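Long-range contacts in membrane-fusion protein (Streptococcus pneumoniae, PDB 5XU0), which probably serves as the membrane-fusion (adaptor) subunit of a MacAB-like efflux pump, working with its membrane transporter in substrate export: residues Ser2-Thr8 with Phe256-Val262; Leu191-Val197 with Thr210-Ile216; Ala51-Tyr55 with Ala133-Leu137; Ser57-Val62 with Ala126-Leu130; Asn13-Val17 with Val142-Leu146. The protein carries 2 engineered substitutions. All coordinates share one frame; numbering follows the deposited sequence.

In the fold
Contacts 1 and 2 lie in the same closed six-stranded barrel and touch through V262 and V3 on one side and L191, Q195 and V197 on the other. Each combines a backbone ladder with an apolar inner face and a polar outer one. Contacts 3 and 4 are successive levels of the hairpin of helices 49-77 and 109-138, their centres about 10 Å apart; alanines pack there with leucine, valine, tyrosine and glutamine carbons, without hydrogen bonds. Contact 5, near the centre of the chain, packs strand 14-18 on strand 141-143 and the loop after it. All five mix buried and exposed residues. Contacts 2 to 5 nest within the chain loop closed by contact 1, about 60 Å from contact 4 between centres.

Contact 1 (Ser2-Thr8 with Phe256-Val262); sequences SVLLSGT and FSVNMEV. Engineered in segment 256-262: M260 (natural residue Ile).
V3, L5 and G7 face V262, M260 and V258 as the hydrogen-bonded pairs of an antiparallel ladder, whose strands approach to 4.6 Å between axes with 151° between their directions. The V262 N to V3 O bond (2.6 Å) is nearly straight and the L5-M260 pair is bonded both ways, whereas both G7-V258 bonds are weak. This is the seam between the first and last strands of the six-stranded barrel. On its inner face, L5 CD1 meets V262 CG2 at 3.8 Å, the two side chains slanting across each other. M260, an engineered selenomethionine, bends at chi3 (-57°), and its CE comes 4.2 Å from L5 CB; beyond it lie Y241, I243 and F199. V262 packs on L191 and V197, and V3 also reaches L191. The other face carries L4, S6, T8, N259 and E261. There S2 OG donates to E261 OE2 over 2.9 Å, meeting the carboxylate on its anti side and 26° out of its plane; E261 reaches it with an extended chain. The chemistry is thus divided: the backbone bonds close the barrel, apolar groups fill its interior side, and the hydroxyl-carboxylate bond lies at the exposed end of the ladder.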
# COMPACT_ATOMS: atom_id res chain seq x y z
N SER B 2 35.64 23.88 33.07
CA SER B 2 34.79 23.89 31.88
C SER B 2 34.31 22.48 31.54
O SER B 2 34.52 21.54 32.30
CB SER B 2 35.55 24.50 30.69
OG SER B 2 36.68 23.72 30.34
N VAL B 3 33.65 22.34 30.39
CA VAL B 3 33.04 21.08 29.97
C VAL B 3 33.33 20.86 28.50
O VAL B 3 33.14 21.77 27.68
CB VAL B 3 31.52 21.08 30.23
CG1 VAL B 3 30.84 20.03 29.36
CG2 VAL B 3 31.21 20.85 31.70
N LEU B 4 33.81 19.67 28.14
CA LEU B 4 34.13 19.35 26.76
C LEU B 4 33.09 18.41 26.17
O LEU B 4 32.61 17.49 26.84
CB LEU B 4 35.51 18.72 26.62
CG LEU B 4 36.65 19.53 27.20
CD1 LEU B 4 37.00 18.88 28.48
CD2 LEU B 4 37.83 19.58 26.25
N LEU B 5 32.78 18.64 24.90
CA LEU B 5 31.78 17.88 24.18
C LEU B 5 32.28 17.63 22.77
O LEU B 5 33.07 18.41 22.23
CB LEU B 5 30.43 18.61 24.15
CG LEU B 5 29.89 19.00 25.53
CD1 LEU B 5 28.77 20.02 25.43
CD2 LEU B 5 29.44 17.75 26.27
N SER B 6 31.83 16.53 22.18
CA SER B 6 32.02 16.28 20.76
C SER B 6 30.76 16.67 20.00
O SER B 6 29.69 16.86 20.59
CB SER B 6 32.37 14.82 20.50
OG SER B 6 33.77 14.61 20.58
N GLY B 7 30.89 16.79 18.69
CA GLY B 7 29.75 17.15 17.87
C GLY B 7 30.17 17.22 16.42
O GLY B 7 31.36 17.21 16.09
N THR B 8 29.17 17.28 15.55
CA THR B 8 29.41 17.37 14.12
C THR B 8 28.82 18.65 13.56
O THR B 8 27.82 19.18 14.08
CB THR B 8 28.84 16.16 13.37
OG1 THR B 8 27.44 16.03 13.66
CG2 THR B 8 29.55 14.89 13.80
N PHE B 256 32.08 18.05 9.45
CA PHE B 256 33.37 18.04 10.11
C PHE B 256 33.24 17.58 11.56
O PHE B 256 32.36 18.05 12.30
CB PHE B 256 34.01 19.43 10.07
CG PHE B 256 34.81 19.69 8.82
CD1 PHE B 256 35.15 18.66 7.97
CD2 PHE B 256 35.22 20.98 8.52
CE1 PHE B 256 35.89 18.90 6.83
CE2 PHE B 256 35.97 21.23 7.38
CZ PHE B 256 36.30 20.19 6.53
N SER B 257 34.10 16.65 11.97
CA SER B 257 34.18 16.30 13.38
C SER B 257 34.86 17.43 14.15
O SER B 257 35.79 18.07 13.65
CB SER B 257 34.94 14.99 13.57
OG SER B 257 34.45 14.30 14.70
N VAL B 258 34.39 17.68 15.36
CA VAL B 258 34.70 18.91 16.08
C VAL B 258 34.83 18.60 17.56
O VAL B 258 34.09 17.79 18.11
CB VAL B 258 33.61 19.98 15.80
CG1 VAL B 258 33.47 20.95 16.96
CG2 VAL B 258 33.92 20.72 14.51
N ASN B 259 35.80 19.25 18.21
CA ASN B 259 36.05 19.10 19.64
C ASN B 259 35.84 20.45 20.32
O ASN B 259 36.35 21.47 19.85
CB ASN B 259 37.46 18.58 19.90
CG ASN B 259 37.76 17.33 19.10
OD1 ASN B 259 37.31 16.23 19.45
ND2 ASN B 259 38.50 17.48 18.01
N MSE B 260 35.09 20.45 21.42
CA MSE B 260 34.58 21.69 21.98
C MSE B 260 34.82 21.86 23.48
O MSE B 260 34.87 20.88 24.22
CB MSE B 260 33.08 21.81 21.71
CG MSE B 260 32.61 21.02 20.51
SE MSE B 260 31.01 21.80 19.76
CE MSE B 260 29.91 21.73 21.37
N GLU B 261 34.95 23.11 23.91
CA GLU B 261 35.07 23.47 25.32
C GLU B 261 33.98 24.48 25.65
O GLU B 261 33.91 25.54 25.03
CB GLU B 261 36.46 24.05 25.61
CG GLU B 261 36.79 24.14 27.09
CD GLU B 261 38.18 24.68 27.33
OE1 GLU B 261 39.00 24.66 26.39
OE2 GLU B 261 38.45 25.12 28.47
N VAL B 262 33.13 24.15 26.62
CA VAL B 262 32.07 25.04 27.07
C VAL B 262 32.57 25.82 28.27
O VAL B 262 32.90 25.24 29.31
CB VAL B 262 30.78 24.28 27.41
CG1 VAL B 262 29.70 25.29 27.77
CG2 VAL B 262 30.37 23.40 26.26

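Contact 2 (Leu191-Val197 with Thr210-Ile216); sequences LSVGQEV and TGKLSYI
L191 and L213 cross at about a right angle, CD1 against CD1 at 3.5 Å, at the apolar end of a contact within the hairpin of strands 196-201 and 207-216 and the chain entering it. I216 comes in alongside: its CD1 rests 3.8 Å from V193 N and 4.1 Å from L191 CB, against the backbone of the type II turn S192-Q195. V193 turns CG2 anti to its own nitrogen (CG1 at chi1 56°), which sets that methyl against the carbonyl oxygens of L213 and S214. The turn is tied down by G194 N donating to L213 O (2.8 Å) and, more nearly straight at 173°, by L213 N donating to Q195 O. Within it, the amide oxygen of Q195 accepts from S192 N, with the donor 40° above the amide plane. At the far end V197 N bonds to G211 O, while E196 reaches out along an extended chain and crosses T210 at a slant; OE1 lies 3.0 Å from OG1, a possible hydrogen bond for which T246 competes. A classic bulge sets S214 and Y215 opposite T242 of the next strand. L191 and L213 thus pack toward V262 and I243, whereas S192 N and G194 N find oxygen acceptors, and polar bonds tie the turn to strand 207-216.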
# COMPACT_ATOMS: atom_id res chain seq x y z
N LEU B 191 25.35 22.24 32.45
CA LEU B 191 25.22 23.06 31.25
C LEU B 191 23.88 23.77 31.23
O LEU B 191 22.84 23.18 31.54
CB LEU B 191 25.37 22.19 29.99
CG LEU B 191 26.76 21.81 29.46
CD1 LEU B 191 27.39 23.01 28.81
CD2 LEU B 191 27.68 21.22 30.52
N SER B 192 23.90 25.05 30.85
CA SER B 192 22.68 25.83 30.64
C SER B 192 22.71 26.45 29.25
O SER B 192 23.78 26.71 28.70
CB SER B 192 22.52 26.93 31.70
OG SER B 192 22.75 26.43 33.01
N VAL B 193 21.53 26.69 28.69
CA VAL B 193 21.45 27.33 27.38
C VAL B 193 21.93 28.77 27.49
O VAL B 193 21.53 29.51 28.40
CB VAL B 193 20.02 27.24 26.82
CG1 VAL B 193 19.01 27.85 27.79
CG2 VAL B 193 19.94 27.92 25.46
N GLY B 194 22.81 29.16 26.58
CA GLY B 194 23.39 30.49 26.56
C GLY B 194 24.90 30.53 26.75
O GLY B 194 25.53 31.52 26.35
N GLN B 195 25.49 29.49 27.32
CA GLN B 195 26.92 29.50 27.63
C GLN B 195 27.75 29.52 26.35
O GLN B 195 27.44 28.84 25.37
CB GLN B 195 27.29 28.29 28.47
CG GLN B 195 26.41 28.10 29.70
CD GLN B 195 26.91 27.00 30.62
OE1 GLN B 195 26.15 26.42 31.38
NE2 GLN B 195 28.21 26.72 30.55
N GLU B 196 28.82 30.31 26.37
CA GLU B 196 29.68 30.42 25.20
C GLU B 196 30.54 29.17 25.04
O GLU B 196 30.79 28.43 26.00
CB GLU B 196 30.57 31.66 25.29
CG GLU B 196 30.94 32.23 23.93
CD GLU B 196 32.25 33.00 23.95
OE1 GLU B 196 32.98 32.96 22.93
OE2 GLU B 196 32.55 33.66 24.97
N VAL B 197 30.98 28.93 23.81
CA VAL B 197 31.66 27.69 23.44
C VAL B 197 32.77 28.01 22.45
O VAL B 197 32.59 28.83 21.54
CB VAL B 197 30.66 26.67 22.84
CG1 VAL B 197 31.39 25.61 22.04
CG2 VAL B 197 29.80 26.04 23.93
N THR B 210 34.13 29.91 17.48
CA THR B 210 33.33 30.19 18.66
C THR B 210 31.87 29.89 18.35
O THR B 210 31.49 29.66 17.19
CB THR B 210 33.50 31.65 19.11
OG1 THR B 210 32.52 31.95 20.11
CG2 THR B 210 33.33 32.60 17.93
N GLY B 211 31.05 29.87 19.39
CA GLY B 211 29.64 29.55 19.24
C GLY B 211 28.94 29.64 20.58
O GLY B 211 29.56 29.90 21.62
N LYS B 212 27.62 29.41 20.54
CA LYS B 212 26.77 29.55 21.71
C LYS B 212 25.81 28.38 21.84
O LYS B 212 25.22 27.94 20.85
CB LYS B 212 25.94 30.85 21.66
CG LYS B 212 26.72 32.17 21.63
CD LYS B 212 25.75 33.33 21.39
CE LYS B 212 26.25 34.32 20.34
NZ LYS B 212 25.14 35.09 19.72
N LEU B 213 25.64 27.89 23.07
CA LEU B 213 24.68 26.83 23.36
C LEU B 213 23.26 27.36 23.18
O LEU B 213 22.82 28.23 23.93
CB LEU B 213 24.88 26.31 24.78
CG LEU B 213 25.36 24.88 25.02
CD1 LEU B 213 25.28 24.57 26.50
CD2 LEU B 213 24.54 23.88 24.23
N SER B 214 22.54 26.82 22.19
CA SER B 214 21.20 27.31 21.90
C SER B 214 20.08 26.32 22.20
O SER B 214 18.95 26.76 22.42
CB SER B 214 21.09 27.73 20.42
OG SER B 214 20.95 26.61 19.58
N TYR B 215 20.35 25.01 22.21
CA TYR B 215 19.27 24.08 22.52
C TYR B 215 19.80 22.86 23.26
O TYR B 215 20.72 22.19 22.79
CB TYR B 215 18.53 23.67 21.24
CG TYR B 215 17.66 22.44 21.37
CD1 TYR B 215 17.96 21.29 20.65
CD2 TYR B 215 16.55 22.42 22.20
CE1 TYR B 215 17.17 20.16 20.75
CE2 TYR B 215 15.75 21.29 22.31
CZ TYR B 215 16.07 20.16 21.58
OH TYR B 215 15.30 19.03 21.68
N ILE B 216 19.19 22.60 24.43
CA ILE B 216 19.50 21.44 25.27
C ILE B 216 18.19 20.71 25.53
O ILE B 216 17.26 21.28 26.12
CB ILE B 216 20.15 21.86 26.60
CG1 ILE B 216 21.57 22.38 26.37
CG2 ILE B 216 20.15 20.69 27.58
CD1 ILE B 216 22.13 23.12 27.57

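Contact 3 (Ala51-Tyr55 with Ala133-Leu137); sequences AQAAY and AQSQL
L137 swings CG anti to its backbone N (chi1 -156°), and Y55 does the same with its ring, so that both side chains reach into the interface of an antiparallel helical hairpin, the arm formed by helices 49-77 and 109-138. The short segments run 159° apart in direction, with axes approaching to 8.8 Å. The two methyls of L137 divide the opposing helix between them: CD1 lies on A51 CB at 3.5 Å and also approaches Q52 N, while CD2 touches Y55 CB at 4.0 Å. Its side chain crosses that of Y55 at about a right angle. One turn away A133 supplies the matching small group, its CB set against Y55 CA (3.6 Å) and close to A54 CB. A51, A54 and A133 keep the backbones near each other, with A133 and Y55 only 4.9 Å apart between CA atoms. No hydrogen bond crosses between the segments; van der Waals contact of aliphatic and ring carbons holds them, and no other chain of the assembly touches them here. Q134 stretches out beside the tyrosine, its amide plane inclined 34° to the ring. It is Q134 CG that meets the ring edge, 3.5 Å from Y55 CE1.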
# COMPACT_ATOMS: atom_id res chain seq x y z
N ALA B 51 -4.33 20.58 -15.39
CA ALA B 51 -4.65 21.72 -14.55
C ALA B 51 -5.06 22.92 -15.39
O ALA B 51 -5.99 23.66 -15.03
CB ALA B 51 -3.46 22.06 -13.65
N GLN B 52 -4.38 23.13 -16.52
CA GLN B 52 -4.77 24.19 -17.45
C GLN B 52 -6.20 23.99 -17.93
O GLN B 52 -7.04 24.88 -17.80
CB GLN B 52 -3.82 24.21 -18.65
CG GLN B 52 -2.54 25.00 -18.46
CD GLN B 52 -1.74 25.08 -19.75
OE1 GLN B 52 -2.27 25.44 -20.80
NE2 GLN B 52 -0.46 24.73 -19.67
N ALA B 53 -6.48 22.81 -18.50
CA ALA B 53 -7.83 22.52 -18.99
C ALA B 53 -8.87 22.74 -17.90
O ALA B 53 -9.97 23.24 -18.16
CB ALA B 53 -7.90 21.09 -19.52
N ALA B 54 -8.54 22.37 -16.66
CA ALA B 54 -9.44 22.61 -15.54
C ALA B 54 -9.69 24.10 -15.34
O ALA B 54 -10.84 24.53 -15.14
CB ALA B 54 -8.87 21.99 -14.26
N TYR B 55 -8.63 24.91 -15.39
CA TYR B 55 -8.80 26.36 -15.27
C TYR B 55 -9.72 26.89 -16.36
O TYR B 55 -10.62 27.69 -16.09
CB TYR B 55 -7.43 27.04 -15.33
CG TYR B 55 -7.46 28.54 -15.09
CD1 TYR B 55 -7.14 29.08 -13.85
CD2 TYR B 55 -7.80 29.42 -16.11
CE1 TYR B 55 -7.17 30.45 -13.63
CE2 TYR B 55 -7.83 30.79 -15.91
CZ TYR B 55 -7.51 31.30 -14.66
OH TYR B 55 -7.53 32.66 -14.46
N ALA B 133 -9.00 25.27 -9.40
CA ALA B 133 -8.10 25.15 -10.54
C ALA B 133 -6.90 26.08 -10.43
O ALA B 133 -5.81 25.74 -10.90
CB ALA B 133 -8.87 25.42 -11.84
N GLN B 134 -7.09 27.26 -9.82
CA GLN B 134 -5.98 28.20 -9.67
C GLN B 134 -4.91 27.62 -8.74
O GLN B 134 -3.72 27.56 -9.10
CB GLN B 134 -6.50 29.53 -9.14
CG GLN B 134 -7.30 30.35 -10.15
CD GLN B 134 -8.09 31.49 -9.51
OE1 GLN B 134 -8.15 31.61 -8.29
NE2 GLN B 134 -8.70 32.33 -10.35
N SER B 135 -5.32 27.19 -7.55
CA SER B 135 -4.37 26.66 -6.58
C SER B 135 -3.79 25.32 -7.03
O SER B 135 -2.63 25.02 -6.72
CB SER B 135 -5.02 26.53 -5.21
OG SER B 135 -6.18 25.72 -5.27
N GLN B 136 -4.57 24.50 -7.74
CA GLN B 136 -3.97 23.30 -8.31
C GLN B 136 -2.99 23.67 -9.42
O GLN B 136 -2.04 22.92 -9.69
CB GLN B 136 -5.03 22.34 -8.84
CG GLN B 136 -4.56 20.89 -8.85
CD GLN B 136 -5.12 20.08 -10.02
OE1 GLN B 136 -6.15 20.42 -10.59
NE2 GLN B 136 -4.41 19.01 -10.38
N LEU B 137 -3.20 24.81 -10.06
CA LEU B 137 -2.30 25.23 -11.13
C LEU B 137 -0.95 25.65 -10.58
O LEU B 137 0.10 25.20 -11.07
CB LEU B 137 -2.93 26.36 -11.93
CG LEU B 137 -2.45 26.54 -13.36
CD1 LEU B 137 -2.00 25.23 -13.97
CD2 LEU B 137 -3.59 27.09 -14.13

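Contact 4 (Ser57-Val62 with Ala126-Leu130); sequences SASRAV and AAAQL
A58 CB presses into a hollow beside L130 and Q129 on the opposing helix: it sits 3.5 Å from L130 CA and 3.8 Å from Q129 CG, in the stem of the glutamine. The helices run nearly antiparallel at 160°, their axes 8.3 Å apart at closest approach. One turn on, the roles reverse. A126 CB enters the groove between A61 and V62, 3.8 Å from A61 CB and 4.0 Å from V62 CG2. V62 CG2, anti to its carbonyl carbon, flanks that methyl and also nears the A126 carbonyl oxygen. L130, with CG anti to its nitrogen (chi1 174°), lays CD1 along the other helix against S59 N and A58 CB, and the same methyl approaches Y55 O. Q129 runs extended across A58, its NE2 coming 3.7 Å from A58 CA. On the flank of helix 49-77 turned from this interface, R60 makes a salt bridge to D125 of the second subunit. S59 OG bonds back to D56 O and Y55 O of its own helix. With methyls as the main bumps and no hydrogen bond across, the contact probably relies on close fit of apolar groups, while charge is used at the border with the neighbouring subunit.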
# COMPACT_ATOMS: atom_id res chain seq x y z
N SER B 57 -12.04 25.28 -18.33
CA SER B 57 -13.42 24.83 -18.14
C SER B 57 -14.08 25.53 -16.96
O SER B 57 -15.29 25.77 -16.98
CB SER B 57 -13.45 23.31 -17.94
OG SER B 57 -14.62 22.90 -17.26
N ALA B 58 -13.30 25.88 -15.94
CA ALA B 58 -13.87 26.59 -14.80
C ALA B 58 -14.24 28.02 -15.17
O ALA B 58 -15.33 28.50 -14.82
CB ALA B 58 -12.88 26.57 -13.63
N SER B 59 -13.35 28.72 -15.88
CA SER B 59 -13.69 30.07 -16.34
C SER B 59 -14.92 30.05 -17.23
O SER B 59 -15.77 30.94 -17.14
CB SER B 59 -12.49 30.69 -17.06
OG SER B 59 -11.83 29.74 -17.88
N ARG B 60 -15.03 29.04 -18.10
CA ARG B 60 -16.24 28.90 -18.91
C ARG B 60 -17.45 28.59 -18.04
O ARG B 60 -18.58 28.94 -18.41
CB ARG B 60 -16.05 27.81 -19.96
CG ARG B 60 -14.90 28.08 -20.92
CD ARG B 60 -15.06 27.28 -22.20
NE ARG B 60 -14.95 25.85 -21.97
CZ ARG B 60 -13.80 25.19 -21.92
NH1 ARG B 60 -12.66 25.84 -22.10
NH2 ARG B 60 -13.79 23.88 -21.70
N ALA B 61 -17.24 27.93 -16.90
CA ALA B 61 -18.35 27.74 -15.96
C ALA B 61 -18.83 29.07 -15.40
O ALA B 61 -20.04 29.30 -15.29
CB ALA B 61 -17.92 26.80 -14.83
N VAL B 62 -17.91 29.97 -15.06
CA VAL B 62 -18.32 31.29 -14.58
C VAL B 62 -18.97 32.09 -15.71
O VAL B 62 -19.91 32.86 -15.49
CB VAL B 62 -17.12 32.04 -13.98
CG1 VAL B 62 -17.61 33.20 -13.11
CG2 VAL B 62 -16.25 31.09 -13.17
N ALA B 126 -19.22 27.59 -9.46
CA ALA B 126 -18.27 27.85 -10.54
C ALA B 126 -17.06 28.63 -10.05
O ALA B 126 -15.93 28.37 -10.47
CB ALA B 126 -18.96 28.60 -11.68
N ALA B 127 -17.28 29.58 -9.14
CA ALA B 127 -16.16 30.33 -8.58
C ALA B 127 -15.25 29.42 -7.76
O ALA B 127 -14.02 29.43 -7.93
CB ALA B 127 -16.68 31.49 -7.72
N ALA B 128 -15.84 28.62 -6.87
CA ALA B 128 -15.05 27.71 -6.06
C ALA B 128 -14.25 26.75 -6.94
O ALA B 128 -13.05 26.53 -6.71
CB ALA B 128 -15.95 26.93 -5.10
N GLN B 129 -14.90 26.18 -7.95
CA GLN B 129 -14.20 25.31 -8.90
C GLN B 129 -13.04 26.05 -9.56
O GLN B 129 -11.95 25.50 -9.72
CB GLN B 129 -15.19 24.79 -9.95
CG GLN B 129 -14.55 24.16 -11.18
CD GLN B 129 -15.57 23.71 -12.21
OE1 GLN B 129 -16.78 23.67 -11.93
NE2 GLN B 129 -15.10 23.36 -13.40
N LEU B 130 -13.27 27.32 -9.93
CA LEU B 130 -12.22 28.11 -10.56
C LEU B 130 -11.00 28.24 -9.66
O LEU B 130 -9.88 27.95 -10.07
CB LEU B 130 -12.76 29.49 -10.95
CG LEU B 130 -11.69 30.44 -11.49
CD1 LEU B 130 -11.29 30.05 -12.91
CD2 LEU B 130 -12.16 31.89 -11.43

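Contact 5 (Asn13-Val17 with Val142-Leu146); sequences NEQYV and VLSTL
In the barrel-sandwich (lipoyl-like) domain, strand 14-18 packs on strand 141-143 and the loop after it, where Q15 reaches T145 and L146. The segments run nearly antiparallel, 170° apart from end to end, but their nearest CA atoms stay about 7 to 8 Å from each other, so side chains rather than a backbone ladder fill the gap. Q15 extends straight across, CG anti to the backbone N (chi1 -174°), and carries its amide to the chain at S144. Its NE2 donates to L143 O in a weak bond of 3.4 Å, and its OE1 lies 3.5 Å from S144 CA. The amide also lies close to the T145 hydroxyl, at an angle unsuited to a hydrogen bond, and the placing of NE2 and OE1 is uncertain. The two methyls of L146 reach the strand separately: CD1 touches N13 CB at 3.6 Å, and CD2 touches Q15 CB at 3.8 Å. At the other end V17 CG1 meets V142 CG1 at 4.2 Å. An ST turn shapes the loop, S144 OG accepting from L146 N over 3.2 Å with an N-H...O angle of 170°. I171 packs on both Q15 and L146, and Y16 N bonds to N156 of the third subunit. Strand 14-18 packed by side chains on strand 141-143 and its following loop is consistent with the sandwich of a lipoyl-like domain in membrane-fusion proteins.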
# COMPACT_ATOMS: atom_id res chain seq x y z
N ASN B 13 19.05 24.70 8.07
CA ASN B 13 17.87 24.71 7.21
C ASN B 13 18.11 23.82 6.00
O ASN B 13 19.17 23.89 5.37
CB ASN B 13 17.55 26.14 6.77
CG ASN B 13 17.38 27.08 7.94
OD1 ASN B 13 16.62 26.81 8.86
ND2 ASN B 13 18.11 28.19 7.91
N GLU B 14 17.12 22.99 5.69
CA GLU B 14 17.20 22.10 4.54
C GLU B 14 15.79 21.85 4.02
O GLU B 14 14.80 22.20 4.67
CB GLU B 14 17.90 20.78 4.89
CG GLU B 14 17.24 20.05 6.05
CD GLU B 14 17.64 18.59 6.11
OE1 GLU B 14 18.06 18.04 5.08
OE2 GLU B 14 17.51 17.99 7.20
N GLN B 15 15.72 21.23 2.85
CA GLN B 15 14.44 20.93 2.22
C GLN B 15 14.60 19.73 1.31
O GLN B 15 15.51 19.68 0.46
CB GLN B 15 13.92 22.13 1.42
CG GLN B 15 12.53 21.92 0.85
CD GLN B 15 12.12 23.03 -0.09
OE1 GLN B 15 12.80 23.31 -1.08
NE2 GLN B 15 10.99 23.66 0.20
N TYR B 16 13.72 18.74 1.50
CA TYR B 16 13.54 17.63 0.59
C TYR B 16 12.26 17.83 -0.19
O TYR B 16 11.22 18.20 0.38
CB TYR B 16 13.46 16.29 1.34
CG TYR B 16 14.66 15.93 2.18
CD1 TYR B 16 15.69 15.16 1.65
CD2 TYR B 16 14.74 16.31 3.52
CE1 TYR B 16 16.78 14.81 2.42
CE2 TYR B 16 15.84 15.96 4.29
CZ TYR B 16 16.85 15.21 3.74
OH TYR B 16 17.94 14.86 4.51
N VAL B 17 12.31 17.61 -1.50
CA VAL B 17 11.11 17.51 -2.31
C VAL B 17 11.07 16.09 -2.86
O VAL B 17 11.99 15.65 -3.58
CB VAL B 17 11.02 18.59 -3.40
CG1 VAL B 17 11.24 19.97 -2.80
CG2 VAL B 17 11.95 18.34 -4.58
N VAL B 142 6.82 23.40 -7.47
CA VAL B 142 7.23 23.42 -6.07
C VAL B 142 8.37 24.40 -5.90
O VAL B 142 9.31 24.44 -6.71
CB VAL B 142 7.61 22.00 -5.59
CG1 VAL B 142 7.71 21.95 -4.08
CG2 VAL B 142 6.57 21.00 -6.07
N LEU B 143 8.29 25.22 -4.85
CA LEU B 143 9.22 26.31 -4.61
C LEU B 143 10.09 26.02 -3.40
O LEU B 143 9.76 25.19 -2.54
CB LEU B 143 8.47 27.63 -4.41
CG LEU B 143 7.34 27.92 -5.39
CD1 LEU B 143 6.64 29.22 -5.02
CD2 LEU B 143 7.86 27.97 -6.82
N SER B 144 11.22 26.72 -3.33
CA SER B 144 12.19 26.50 -2.26
C SER B 144 11.79 27.28 -1.02
O SER B 144 11.25 28.38 -1.11
CB SER B 144 13.59 26.92 -2.71
OG SER B 144 14.42 27.21 -1.60
N THR B 145 12.05 26.69 0.15
CA THR B 145 11.67 27.30 1.41
C THR B 145 12.80 28.08 2.06
O THR B 145 12.63 28.56 3.19
CB THR B 145 11.17 26.23 2.38
OG1 THR B 145 11.93 25.03 2.23
CG2 THR B 145 9.70 25.92 2.12
N LEU B 146 13.92 28.27 1.37
CA LEU B 146 15.07 28.88 2.03
C LEU B 146 16.12 29.23 0.99
O LEU B 146 16.16 28.67 -0.11
CB LEU B 146 15.68 27.94 3.07
CG LEU B 146 16.19 26.61 2.50
CD1 LEU B 146 17.51 26.19 3.14
CD2 LEU B 146 15.15 25.51 2.66